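Long-range contact in UDP-N-Acetylglucosamine 2-Epimerase (PDB 1V4V), which probably interconverts UDP-N-acetylglucosamine and its C2 epimer, UDP-N-acetylmannosamine, as a two-domain homodimeric enzyme of the GT-B clan: residues A[4-18]-A[34-48]. Numbering follows the deposited sequence.
Sequences GMKRVVLAFGTRPEA and LKPLVLLTGQHREQL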
ATOM      1  N   GLY A   4     -26.973  -0.097  15.754  1.00 59.52           N
ATOM      2  CA  GLY A   4     -26.479  -1.449  15.377  1.00 59.44           C
ATOM      3  C   GLY A   4     -25.357  -1.909  16.285  1.00 59.48           C
ATOM      4  O   GLY A   4     -24.781  -1.102  17.016  1.00 59.70           O
HETATM    5  N   MSE A   5     -25.039  -3.200  16.239  1.00 58.94           N
HETATM    6  CA  MSE A   5     -23.984  -3.751  17.082  1.00 58.01           C
HETATM    7  C   MSE A   5     -22.597  -3.505  16.486  1.00 55.31           C
HETATM    8  O   MSE A   5     -21.637  -3.267  17.219  1.00 55.27           O
HETATM    9  CB  MSE A   5     -24.192  -5.258  17.300  1.00 61.12           C
HETATM   10  CG  MSE A   5     -23.616  -6.159  16.208  1.00 65.70           C
HETATM   11 SE   MSE A   5     -24.672  -6.310  14.590  1.00 72.16          SE
HETATM   12  CE  MSE A   5     -24.999  -8.211  14.635  1.00 70.31           C
ATOM     13  N   LYS A   6     -22.498  -3.561  15.161  1.00 51.08           N
ATOM     14  CA  LYS A   6     -21.222  -3.338  14.485  1.00 47.98           C
ATOM     15  C   LYS A   6     -20.972  -1.842  14.325  1.00 45.21           C
ATOM     16  O   LYS A   6     -21.909  -1.064  14.130  1.00 44.54           O
ATOM     17  CB  LYS A   6     -21.219  -3.999  13.103  1.00 49.52           C
ATOM     18  CG  LYS A   6     -21.436  -5.508  13.096  1.00 51.05           C
ATOM     19  CD  LYS A   6     -20.355  -6.244  13.873  1.00 52.90           C
ATOM     20  CE  LYS A   6     -20.331  -7.727  13.516  1.00 54.05           C
ATOM     21  NZ  LYS A   6     -21.671  -8.366  13.636  1.00 55.32           N
ATOM     22  N   ARG A   7     -19.709  -1.440  14.406  1.00 40.55           N
ATOM     23  CA  ARG A   7     -19.366  -0.033  14.260  1.00 35.92           C
ATOM     24  C   ARG A   7     -18.481   0.184  13.035  1.00 32.96           C
ATOM     25  O   ARG A   7     -17.485  -0.516  12.839  1.00 30.17           O
ATOM     26  CB  ARG A   7     -18.671   0.470  15.528  1.00 37.19           C
ATOM     27  CG  ARG A   7     -19.453   0.175  16.810  1.00 39.91           C
ATOM     28  CD  ARG A   7     -18.893   0.937  18.003  1.00 43.17           C
ATOM     29  NE  ARG A   7     -19.349   0.400  19.286  1.00 48.97           N
ATOM     30  CZ  ARG A   7     -20.624   0.249  19.639  1.00 51.19           C
ATOM     31  NH1 ARG A   7     -21.599   0.592  18.808  1.00 52.77           N
ATOM     32  NH2 ARG A   7     -20.926  -0.248  20.831  1.00 52.24           N
ATOM     33  N   VAL A   8     -18.859   1.153  12.207  1.00 30.79           N
ATOM     34  CA  VAL A   8     -18.115   1.465  10.990  1.00 28.32           C
ATOM     35  C   VAL A   8     -17.618   2.897  11.071  1.00 27.94           C
ATOM     36  O   VAL A   8     -18.405   3.841  11.063  1.00 28.58           O
ATOM     37  CB  VAL A   8     -19.009   1.310   9.740  1.00 28.98           C
ATOM     38  CG1 VAL A   8     -18.209   1.610   8.475  1.00 28.48           C
ATOM     39  CG2 VAL A   8     -19.571  -0.092   9.688  1.00 29.29           C
ATOM     40  N   VAL A   9     -16.303   3.058  11.153  1.00 25.73           N
ATOM     41  CA  VAL A   9     -15.721   4.383  11.257  1.00 24.50           C
ATOM     42  C   VAL A   9     -15.307   4.941   9.903  1.00 23.18           C
ATOM     43  O   VAL A   9     -14.569   4.298   9.155  1.00 23.29           O
ATOM     44  CB  VAL A   9     -14.482   4.372  12.196  1.00 24.34           C
ATOM     45  CG1 VAL A   9     -13.862   5.769  12.278  1.00 24.66           C
ATOM     46  CG2 VAL A   9     -14.890   3.899  13.596  1.00 24.05           C
ATOM     47  N   LEU A  10     -15.814   6.125   9.584  1.00 22.05           N
ATOM     48  CA  LEU A  10     -15.444   6.799   8.345  1.00 23.23           C
ATOM     49  C   LEU A  10     -14.411   7.831   8.768  1.00 22.18           C
ATOM     50  O   LEU A  10     -14.703   8.713   9.573  1.00 23.17           O
ATOM     51  CB  LEU A  10     -16.649   7.501   7.708  1.00 23.85           C
ATOM     52  CG  LEU A  10     -17.747   6.602   7.150  1.00 26.93           C
ATOM     53  CD1 LEU A  10     -18.565   6.013   8.294  1.00 27.27           C
ATOM     54  CD2 LEU A  10     -18.648   7.422   6.233  1.00 27.94           C
ATOM     55  N   ALA A  11     -13.200   7.708   8.238  1.00 23.27           N
ATOM     56  CA  ALA A  11     -12.124   8.622   8.584  1.00 23.30           C
ATOM     57  C   ALA A  11     -11.716   9.478   7.391  1.00 23.20           C
ATOM     58  O   ALA A  11     -11.342   8.952   6.350  1.00 24.96           O
ATOM     59  CB  ALA A  11     -10.929   7.826   9.087  1.00 25.94           C
ATOM     60  N   PHE A  12     -11.801  10.793   7.555  1.00 23.87           N
ATOM     61  CA  PHE A  12     -11.438  11.736   6.499  1.00 24.52           C
ATOM     62  C   PHE A  12     -11.086  13.082   7.120  1.00 26.62           C
ATOM     63  O   PHE A  12     -11.414  13.338   8.282  1.00 27.78           O
ATOM     64  CB  PHE A  12     -12.590  11.868   5.502  1.00 26.45           C
ATOM     65  CG  PHE A  12     -13.916  12.158   6.140  1.00 24.78           C
ATOM     66  CD1 PHE A  12     -14.262  13.457   6.499  1.00 27.17           C
ATOM     67  CD2 PHE A  12     -14.816  11.127   6.399  1.00 26.60           C
ATOM     68  CE1 PHE A  12     -15.488  13.727   7.108  1.00 24.25           C
ATOM     69  CE2 PHE A  12     -16.047  11.386   7.009  1.00 25.78           C
ATOM     70  CZ  PHE A  12     -16.384  12.686   7.364  1.00 24.77           C
ATOM     71  N   GLY A  13     -10.418  13.949   6.360  1.00 28.18           N
ATOM     72  CA  GLY A  13     -10.025  15.230   6.921  1.00 29.25           C
ATOM     73  C   GLY A  13     -10.174  16.482   6.071  1.00 29.25           C
ATOM     74  O   GLY A  13      -9.685  17.538   6.462  1.00 29.62           O
ATOM     75  N   THR A  14     -10.828  16.380   4.920  1.00 29.67           N
ATOM     76  CA  THR A  14     -11.020  17.549   4.068  1.00 30.94           C
ATOM     77  C   THR A  14     -12.481  17.653   3.657  1.00 31.24           C
ATOM     78  O   THR A  14     -13.210  16.660   3.652  1.00 30.05           O
ATOM     79  CB  THR A  14     -10.157  17.477   2.790  1.00 30.91           C
ATOM     80  OG1 THR A  14     -10.713  16.512   1.888  1.00 29.21           O
ATOM     81  CG2 THR A  14      -8.727  17.076   3.136  1.00 30.99           C
ATOM     82  N   ARG A  15     -12.905  18.861   3.302  1.00 31.35           N
ATOM     83  CA  ARG A  15     -14.284  19.088   2.900  1.00 33.48           C
ATOM     84  C   ARG A  15     -14.700  18.249   1.697  1.00 32.89           C
ATOM     85  O   ARG A  15     -15.790  17.683   1.686  1.00 32.82           O
ATOM     86  CB  ARG A  15     -14.512  20.581   2.641  1.00 34.82           C
ATOM     87  CG  ARG A  15     -14.576  21.386   3.930  1.00 40.10           C
ATOM     88  CD  ARG A  15     -14.736  22.879   3.686  1.00 43.02           C
ATOM     89  NE  ARG A  15     -13.522  23.483   3.146  1.00 47.17           N
ATOM     90  CZ  ARG A  15     -13.328  24.793   3.029  1.00 48.71           C
ATOM     91  NH1 ARG A  15     -12.191  25.255   2.526  1.00 49.06           N
ATOM     92  NH2 ARG A  15     -14.268  25.641   3.423  1.00 50.67           N
ATOM     93  N   PRO A  16     -13.840  18.152   0.668  1.00 33.95           N
ATOM     94  CA  PRO A  16     -14.201  17.348  -0.507  1.00 32.81           C
ATOM     95  C   PRO A  16     -14.427  15.877  -0.136  1.00 32.46           C
ATOM     96  O   PRO A  16     -15.293  15.203  -0.698  1.00 31.15           O
ATOM     97  CB  PRO A  16     -12.997  17.533  -1.428  1.00 35.44           C
ATOM     98  CG  PRO A  16     -12.544  18.925  -1.103  1.00 35.59           C
ATOM     99  CD  PRO A  16     -12.623  18.942   0.407  1.00 34.68           C
ATOM    100  N   GLU A  17     -13.635  15.381   0.807  1.00 30.07           N
ATOM    101  CA  GLU A  17     -13.769  14.001   1.249  1.00 28.89           C
ATOM    102  C   GLU A  17     -15.077  13.849   2.020  1.00 25.50           C
ATOM    103  O   GLU A  17     -15.824  12.902   1.808  1.00 25.09           O
ATOM    104  CB  GLU A  17     -12.577  13.609   2.129  1.00 30.72           C
ATOM    105  CG  GLU A  17     -11.226  13.728   1.416  1.00 33.26           C
ATOM    106  CD  GLU A  17     -10.044  13.370   2.305  1.00 36.16           C
ATOM    107  OE1 GLU A  17     -10.174  13.444   3.546  1.00 32.67           O
ATOM    108  OE2 GLU A  17      -8.972  13.029   1.758  1.00 39.76           O
ATOM    109  N   ALA A  18     -15.358  14.799   2.904  1.00 26.49           N
ATOM    110  CA  ALA A  18     -16.581  14.759   3.697  1.00 26.41           C
ATOM    111  C   ALA A  18     -17.808  14.685   2.784  1.00 26.76           C
ATOM    112  O   ALA A  18     -18.742  13.920   3.031  1.00 25.55           O
ATOM    113  CB  ALA A  18     -16.659  15.996   4.596  1.00 25.52           C
ATOM    114  N   LEU A  34     -25.755  -2.022  12.116  1.00 40.12           N
ATOM    115  CA  LEU A  34     -24.590  -1.178  11.868  1.00 39.20           C
ATOM    116  C   LEU A  34     -24.775   0.226  12.418  1.00 37.23           C
ATOM    117  O   LEU A  34     -25.884   0.760  12.440  1.00 37.40           O
ATOM    118  CB  LEU A  34     -24.306  -1.070  10.363  1.00 40.28           C
ATOM    119  CG  LEU A  34     -23.829  -2.312   9.615  1.00 41.72           C
ATOM    120  CD1 LEU A  34     -23.644  -1.990   8.141  1.00 41.18           C
ATOM    121  CD2 LEU A  34     -22.528  -2.794  10.227  1.00 41.75           C
ATOM    122  N   LYS A  35     -23.675   0.816  12.866  1.00 34.74           N
ATOM    123  CA  LYS A  35     -23.690   2.175  13.376  1.00 34.02           C
ATOM    124  C   LYS A  35     -22.469   2.883  12.804  1.00 33.88           C
ATOM    125  O   LYS A  35     -21.331   2.483  13.054  1.00 30.68           O
ATOM    126  CB  LYS A  35     -23.634   2.200  14.903  1.00 36.40           C
ATOM    127  CG  LYS A  35     -23.550   3.610  15.466  1.00 41.15           C
ATOM    128  CD  LYS A  35     -23.906   3.659  16.939  1.00 45.21           C
ATOM    129  CE  LYS A  35     -22.946   2.839  17.775  1.00 48.40           C
ATOM    130  NZ  LYS A  35     -23.361   2.788  19.209  1.00 52.10           N
ATOM    131  N   PRO A  36     -22.694   3.936  12.008  1.00 31.86           N
ATOM    132  CA  PRO A  36     -21.570   4.666  11.422  1.00 29.46           C
ATOM    133  C   PRO A  36     -21.025   5.700  12.400  1.00 28.70           C
ATOM    134  O   PRO A  36     -21.773   6.267  13.201  1.00 28.65           O
ATOM    135  CB  PRO A  36     -22.193   5.306  10.190  1.00 30.37           C
ATOM    136  CG  PRO A  36     -23.570   5.669  10.693  1.00 30.85           C
ATOM    137  CD  PRO A  36     -23.982   4.437  11.488  1.00 30.85           C
ATOM    138  N   LEU A  37     -19.720   5.927  12.345  1.00 25.77           N
ATOM    139  CA  LEU A  37     -19.073   6.912  13.202  1.00 26.08           C
ATOM    140  C   LEU A  37     -18.095   7.701  12.347  1.00 24.31           C
ATOM    141  O   LEU A  37     -17.596   7.193  11.340  1.00 23.90           O
ATOM    142  CB  LEU A  37     -18.307   6.231  14.335  1.00 26.72           C
ATOM    143  CG  LEU A  37     -19.098   5.401  15.349  1.00 29.40           C
ATOM    144  CD1 LEU A  37     -18.113   4.713  16.277  1.00 28.70           C
ATOM    145  CD2 LEU A  37     -20.055   6.295  16.135  1.00 29.06           C
ATOM    146  N   VAL A  38     -17.816   8.933  12.750  1.00 24.41           N
ATOM    147  CA  VAL A  38     -16.892   9.775  11.999  1.00 25.51           C
ATOM    148  C   VAL A  38     -15.667  10.188  12.800  1.00 24.88           C
ATOM    149  O   VAL A  38     -15.777  10.726  13.904  1.00 25.83           O
ATOM    150  CB  VAL A  38     -17.599  11.057  11.487  1.00 24.76           C
ATOM    151  CG1 VAL A  38     -16.581  12.025  10.893  1.00 25.99           C
ATOM    152  CG2 VAL A  38     -18.633  10.690  10.442  1.00 22.94           C
ATOM    153  N   LEU A  39     -14.498   9.923  12.225  1.00 24.09           N
ATOM    154  CA  LEU A  39     -13.227  10.296  12.826  1.00 23.05           C
ATOM    155  C   LEU A  39     -12.611  11.331  11.894  1.00 23.35           C
ATOM    156  O   LEU A  39     -12.286  11.007  10.755  1.00 22.45           O
ATOM    157  CB  LEU A  39     -12.285   9.088  12.914  1.00 23.82           C
ATOM    158  CG  LEU A  39     -10.829   9.411  13.282  1.00 24.26           C
ATOM    159  CD1 LEU A  39     -10.758  10.003  14.684  1.00 25.24           C
ATOM    160  CD2 LEU A  39      -9.989   8.145  13.195  1.00 25.09           C
ATOM    161  N   LEU A  40     -12.481  12.574  12.353  1.00 23.25           N
ATOM    162  CA  LEU A  40     -11.869  13.607  11.520  1.00 23.96           C
ATOM    163  C   LEU A  40     -10.363  13.459  11.645  1.00 25.28           C
ATOM    164  O   LEU A  40      -9.850  13.209  12.736  1.00 25.89           O
ATOM    165  CB  LEU A  40     -12.311  15.005  11.966  1.00 26.58           C
ATOM    166  CG  LEU A  40     -13.821  15.250  11.860  1.00 27.58           C
ATOM    167  CD1 LEU A  40     -14.117  16.722  12.112  1.00 28.41           C
ATOM    168  CD2 LEU A  40     -14.318  14.837  10.478  1.00 28.27           C
ATOM    169  N   THR A  41      -9.655  13.627  10.532  1.00 26.96           N
ATOM    170  CA  THR A  41      -8.207  13.450  10.527  1.00 26.69           C
ATOM    171  C   THR A  41      -7.422  14.646   9.983  1.00 28.00           C
ATOM    172  O   THR A  41      -6.209  14.551   9.781  1.00 28.05           O
ATOM    173  CB  THR A  41      -7.838  12.216   9.674  1.00 26.95           C
ATOM    174  OG1 THR A  41      -8.249  12.443   8.319  1.00 27.23           O
ATOM    175  CG2 THR A  41      -8.536  10.967  10.190  1.00 26.17           C
ATOM    176  N   GLY A  42      -8.109  15.761   9.756  1.00 28.04           N
ATOM    177  CA  GLY A  42      -7.464  16.939   9.200  1.00 29.74           C
ATOM    178  C   GLY A  42      -7.094  18.077  10.138  1.00 33.08           C
ATOM    179  O   GLY A  42      -7.151  17.947  11.366  1.00 31.12           O
ATOM    180  N   GLN A  43      -6.732  19.210   9.536  1.00 33.92           N
ATOM    181  CA  GLN A  43      -6.300  20.400  10.265  1.00 38.59           C
ATOM    182  C   GLN A  43      -7.368  21.423  10.634  1.00 39.83           C
ATOM    183  O   GLN A  43      -7.155  22.238  11.528  1.00 42.84           O
ATOM    184  CB  GLN A  43      -5.224  21.135   9.462  1.00 39.63           C
ATOM    185  CG  GLN A  43      -3.983  20.330   9.145  1.00 43.04           C
ATOM    186  CD  GLN A  43      -3.054  21.071   8.198  1.00 46.15           C
ATOM    187  OE1 GLN A  43      -3.434  21.407   7.077  1.00 49.14           O
ATOM    188  NE2 GLN A  43      -1.831  21.330   8.647  1.00 47.65           N
ATOM    189  N   HIS A  44      -8.503  21.404   9.953  1.00 41.36           N
ATOM    190  CA  HIS A  44      -9.538  22.390  10.233  1.00 42.28           C
ATOM    191  C   HIS A  44     -10.819  21.777  10.777  1.00 43.18           C
ATOM    192  O   HIS A  44     -11.794  21.600  10.049  1.00 41.92           O
ATOM    193  CB  HIS A  44      -9.825  23.185   8.960  1.00 43.87           C
ATOM    194  CG  HIS A  44      -8.588  23.673   8.271  1.00 45.83           C
ATOM    195  ND1 HIS A  44      -7.696  24.535   8.870  1.00 46.71           N
ATOM    196  CD2 HIS A  44      -8.081  23.391   7.049  1.00 45.15           C
ATOM    197  CE1 HIS A  44      -6.688  24.763   8.045  1.00 47.14           C
ATOM    198  NE2 HIS A  44      -6.897  24.082   6.934  1.00 47.38           N
ATOM    199  N   ARG A  45     -10.801  21.465  12.069  1.00 45.23           N
ATOM    200  CA  ARG A  45     -11.937  20.862  12.753  1.00 48.02           C
ATOM    201  C   ARG A  45     -13.238  21.633  12.557  1.00 49.91           C
ATOM    202  O   ARG A  45     -14.217  21.096  12.042  1.00 49.69           O
ATOM    203  CB  ARG A  45     -11.620  20.745  14.248  1.00 49.65           C
ATOM    204  CG  ARG A  45     -12.752  20.215  15.114  1.00 51.05           C
ATOM    205  CD  ARG A  45     -12.267  19.981  16.541  1.00 53.11           C
ATOM    206  NE  ARG A  45     -13.343  19.583  17.444  1.00 54.91           N
ATOM    207  CZ  ARG A  45     -14.281  20.407  17.902  1.00 56.13           C
ATOM    208  NH1 ARG A  45     -14.276  21.685  17.545  1.00 56.33           N
ATOM    209  NH2 ARG A  45     -15.224  19.954  18.716  1.00 57.20           N
ATOM    210  N   GLU A  46     -13.238  22.897  12.964  1.00 51.91           N
ATOM    211  CA  GLU A  46     -14.423  23.739  12.857  1.00 54.15           C
ATOM    212  C   GLU A  46     -14.900  23.884  11.414  1.00 54.20           C
ATOM    213  O   GLU A  46     -16.102  23.891  11.145  1.00 54.47           O
ATOM    214  CB  GLU A  46     -14.130  25.119  13.454  1.00 56.65           C
ATOM    215  CG  GLU A  46     -15.365  25.936  13.807  1.00 60.25           C
ATOM    216  CD  GLU A  46     -16.319  25.188  14.723  1.00 61.51           C
ATOM    217  OE1 GLU A  46     -17.075  24.327  14.224  1.00 62.69           O
ATOM    218  OE2 GLU A  46     -16.306  25.454  15.944  1.00 63.70           O
ATOM    219  N   GLN A  47     -13.955  23.989  10.486  1.00 54.58           N
ATOM    220  CA  GLN A  47     -14.280  24.138   9.073  1.00 54.55           C
ATOM    221  C   GLN A  47     -14.986  22.906   8.514  1.00 54.35           C
ATOM    222  O   GLN A  47     -16.002  23.018   7.826  1.00 53.67           O
ATOM    223  CB  GLN A  47     -13.002  24.407   8.274  1.00 56.74           C
ATOM    224  CG  GLN A  47     -13.223  24.636   6.790  1.00 58.70           C
ATOM    225  CD  GLN A  47     -11.924  24.834   6.035  1.00 60.32           C
ATOM    226  OE1 GLN A  47     -11.079  23.940   5.983  1.00 60.11           O
ATOM    227  NE2 GLN A  47     -11.757  26.013   5.445  1.00 61.44           N
ATOM    228  N   LEU A  48     -14.443  21.730   8.813  1.00 53.50           N
ATOM    229  CA  LEU A  48     -15.021  20.477   8.339  1.00 52.84           C
ATOM    230  C   LEU A  48     -16.318  20.192   9.093  1.00 52.54           C
ATOM    231  O   LEU A  48     -17.252  19.598   8.556  1.00 50.84           O
ATOM    232  CB  LEU A  48     -14.023  19.336   8.549  1.00 52.59           C
ATOM    233  CG  LEU A  48     -14.314  18.000   7.864  1.00 52.94           C
ATOM    234  CD1 LEU A  48     -14.554  18.218   6.380  1.00 52.66           C
ATOM    235  CD2 LEU A  48     -13.139  17.060   8.082  1.00 52.69           C
TER
HETATM  236  O   HOH W   1      -9.809  19.646   8.238  1.00 41.13           O
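K6, V8, L10 and F12 of strand 6-12 pair in parallel with K35, L37 and L39 of strand 34-40, and with T41 just past its end, through seven backbone hydrogen bonds. The bond from L10 N to L37 O is 2.7 Å long and nearly straight at 175°. At the far end T41 N reaches F12 O from above the carbonyl plane, where the strands give way to loops.

Apolar contacts follow on both faces. On one, V9 CG1 meets L39 CB at 3.7 Å, and A11 lies close to T41 CG2. On the other, the F12 ring is swung between its backbone N and carbonyl carbon (chi1 51°): CZ touches V38 CG1 at 3.6 Å, CE1 touches L40 CD2, and L48 CD2 comes in at the ring edge. The other methyl of L48, CD1, sits 3.5 Å from A18 CB and also packs on the T14 backbone.

Among the polar groups, the Q47 amide lies over one face of the R15 guanidinium, with Q47 CD 3.3 Å above its centre. Trimming this glutamine to an alanine would probably strip that face of its amide cover and leave the guanidinium freer to turn. A water bridges G13 O and H44 N, tying the two loops together. E17 OE1 accepts from G13 N at 2.9 Å and, more weakly, from T14 N; with the weak return bond from E17 N to T14 OG1, whose position is less certain, this makes a capping box at the start of helix 15-29.

The two strands, joined by helix 15-29, form a beta-alpha-beta unit of the Rossmann-like N-terminal domain. Y25 of that helix packs against L10, P36 and V38; V107 of helix 102-113 covers A11 and T41, and strands 94-98 and 61-62 flank the pair.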